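Local coordinates for pyridoxal 5'-phosphate synthase subunit PdxT (Thermus thermophilus, PDB 2YWD), which probably hydrolyses glutamine to glutamate and ammonia, which is passed to the partner subunit PdxS for the making of pyridoxal 5'-phosphate, at residues G83-A88 and V107-F112. Numbering follows the deposited sequence.
Sequences GAIWLA and VERNAF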
loop_
_atom_site.group_PDB
_atom_site.type_symbol
_atom_site.label_atom_id
_atom_site.label_comp_id
_atom_site.label_asym_id
_atom_site.label_seq_id
_atom_site.Cartn_x
_atom_site.Cartn_y
_atom_site.Cartn_z
ATOM N N GLY A 83 4.241 -0.608 -2.407
ATOM C CA GLY A 83 2.931 -1.236 -2.451
ATOM C C GLY A 83 1.904 -0.403 -3.200
ATOM O O GLY A 83 1.025 -0.955 -3.866
ATOM N N ALA A 84 1.997 0.923 -3.082
ATOM C CA ALA A 84 1.071 1.819 -3.778
ATOM C C ALA A 84 1.350 1.752 -5.278
ATOM O O ALA A 84 0.431 1.772 -6.101
ATOM C CB ALA A 84 1.237 3.255 -3.274
ATOM N N ILE A 85 2.629 1.684 -5.625
ATOM C CA ILE A 85 3.033 1.592 -7.022
ATOM C C ILE A 85 2.516 0.278 -7.617
ATOM O O ILE A 85 1.980 0.252 -8.727
ATOM C CB ILE A 85 4.572 1.647 -7.140
ATOM C CG1 ILE A 85 5.071 3.033 -6.712
ATOM C CG2 ILE A 85 5.001 1.348 -8.569
ATOM C CD1 ILE A 85 6.572 3.088 -6.446
ATOM N N TRP A 86 2.674 -0.808 -6.863
ATOM C CA TRP A 86 2.230 -2.137 -7.293
ATOM C C TRP A 86 0.729 -2.168 -7.576
ATOM O O TRP A 86 0.273 -2.861 -8.488
ATOM C CB TRP A 86 2.559 -3.167 -6.208
ATOM C CG TRP A 86 2.321 -4.584 -6.614
ATOM C CD1 TRP A 86 3.014 -5.296 -7.555
ATOM C CD2 TRP A 86 1.336 -5.480 -6.077
ATOM N NE1 TRP A 86 2.524 -6.579 -7.633
ATOM C CE2 TRP A 86 1.494 -6.719 -6.736
ATOM C CE3 TRP A 86 0.337 -5.354 -5.100
ATOM C CZ2 TRP A 86 0.689 -7.830 -6.451
ATOM C CZ3 TRP A 86 -0.466 -6.460 -4.817
ATOM C CH2 TRP A 86 -0.283 -7.682 -5.493
ATOM N N LEU A 87 -0.037 -1.415 -6.793
ATOM C CA LEU A 87 -1.490 -1.371 -6.954
ATOM C C LEU A 87 -1.967 -0.551 -8.156
ATOM O O LEU A 87 -3.023 -0.829 -8.722
ATOM C CB LEU A 87 -2.140 -0.805 -5.683
ATOM C CG LEU A 87 -2.033 -1.613 -4.386
ATOM C CD1 LEU A 87 -2.467 -0.753 -3.198
ATOM C CD2 LEU A 87 -2.901 -2.856 -4.491
ATOM N N ALA A 88 -1.184 0.451 -8.542
ATOM C CA ALA A 88 -1.542 1.348 -9.641
ATOM C C ALA A 88 -1.751 0.704 -11.008
ATOM O O ALA A 88 -0.949 -0.111 -11.463
ATOM C CB ALA A 88 -0.501 2.455 -9.758
ATOM N N VAL A 107 0.562 6.585 -11.276
ATOM C CA VAL A 107 1.586 6.892 -10.287
ATOM C C VAL A 107 2.962 7.018 -10.915
ATOM O O VAL A 107 3.358 6.194 -11.739
ATOM C CB VAL A 107 1.661 5.798 -9.199
ATOM C CG1 VAL A 107 2.815 6.089 -8.247
ATOM C CG2 VAL A 107 0.347 5.731 -8.433
ATOM N N GLU A 108 3.695 8.054 -10.520
ATOM C CA GLU A 108 5.044 8.244 -11.032
ATOM C C GLU A 108 6.009 7.976 -9.880
ATOM O O GLU A 108 5.895 8.570 -8.804
ATOM C CB GLU A 108 5.243 9.665 -11.563
ATOM C CG GLU A 108 6.510 9.803 -12.399
ATOM C CD GLU A 108 6.777 11.222 -12.853
ATOM O OE1 GLU A 108 5.847 12.058 -12.797
ATOM O OE2 GLU A 108 7.923 11.496 -13.274
ATOM N N ARG A 109 6.948 7.068 -10.108
ATOM C CA ARG A 109 7.927 6.701 -9.094
ATOM C C ARG A 109 8.863 7.853 -8.726
ATOM O O ARG A 109 9.235 8.654 -9.586
ATOM C CB ARG A 109 8.746 5.502 -9.595
ATOM C CG ARG A 109 7.969 4.185 -9.613
ATOM C CD ARG A 109 8.641 3.155 -10.519
ATOM N NE ARG A 109 10.092 3.176 -10.363
ATOM C CZ ARG A 109 10.942 2.512 -11.138
ATOM N NH1 ARG A 109 10.496 1.754 -12.132
ATOM N NH2 ARG A 109 12.248 2.634 -10.939
ATOM N N ASN A 110 9.210 7.934 -7.438
ATOM C CA ASN A 110 10.139 8.936 -6.894
ATOM C C ASN A 110 10.113 10.243 -7.695
ATOM O O ASN A 110 11.116 10.649 -8.292
ATOM C CB ASN A 110 11.549 8.325 -6.889
ATOM C CG ASN A 110 12.578 9.205 -6.216
ATOM O OD1 ASN A 110 12.247 10.048 -5.388
ATOM N ND2 ASN A 110 13.847 8.995 -6.557
ATOM N N ALA A 111 8.966 10.916 -7.668
ATOM C CA ALA A 111 8.776 12.129 -8.452
ATOM C C ALA A 111 8.529 13.441 -7.718
ATOM O O ALA A 111 8.063 14.400 -8.338
ATOM C CB ALA A 111 7.637 11.888 -9.451
ATOM N N PHE A 112 8.853 13.515 -6.429
ATOM C CA PHE A 112 8.617 14.755 -5.682
ATOM C C PHE A 112 9.519 15.930 -6.044
ATOM O O PHE A 112 9.197 17.081 -5.738
ATOM C CB PHE A 112 8.700 14.507 -4.179
ATOM C CG PHE A 112 7.371 14.308 -3.539
ATOM C CD1 PHE A 112 6.842 13.032 -3.376
ATOM C CD2 PHE A 112 6.623 15.406 -3.126
ATOM C CE1 PHE A 112 5.583 12.849 -2.806
ATOM C CE2 PHE A 112 5.363 15.235 -2.555
ATOM C CZ PHE A 112 4.843 13.954 -2.395
#
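Val-107 packs with one methyl on the helix and the other on the residue after it, and both pairs are apolar. CG2 of Val-107 lies 3.6 Å from CB of Ala-88, just past the end of the helix. CG1 of Val-107 lies 4.1 Å from CG1 of Ile-85, a looser touch, and the two side chains cross at about a right angle. At a chi1 of 175°, CG1 of Val-107 is anti to the backbone N and lies beside the carbonyl carbon, where it faces Ile-85. CG2, beside the backbone N, faces Ala-88.

The far end of Ile-85 makes the remaining touch, on the aliphatic part of Arg-109. CD1 of Ile-85 comes to 3.6 Å from CG of Arg-109. An extended chi2 of 165° carries CD1 out to Arg-109. Ile-85 also touches Ser-50.

Helix 82-87 begins at what is probably the nucleophile elbow of a class I glutamine amidotransferase, with the predicted nucleophile Cys-81 just before it. The contact packs this helix against the end of strand 103-108, the middle strand of a small three-stranded sheet. Arg-109 and Ser-50 are both predicted to bind L-glutamine, so Ile-85 lies beside the probable substrate site.

The guanidinium of Arg-109 has partners outside the two segments: NH1 is hydrogen-bonded to OE1 of Gln-97, and Tyr-94 makes a cation-pi contact.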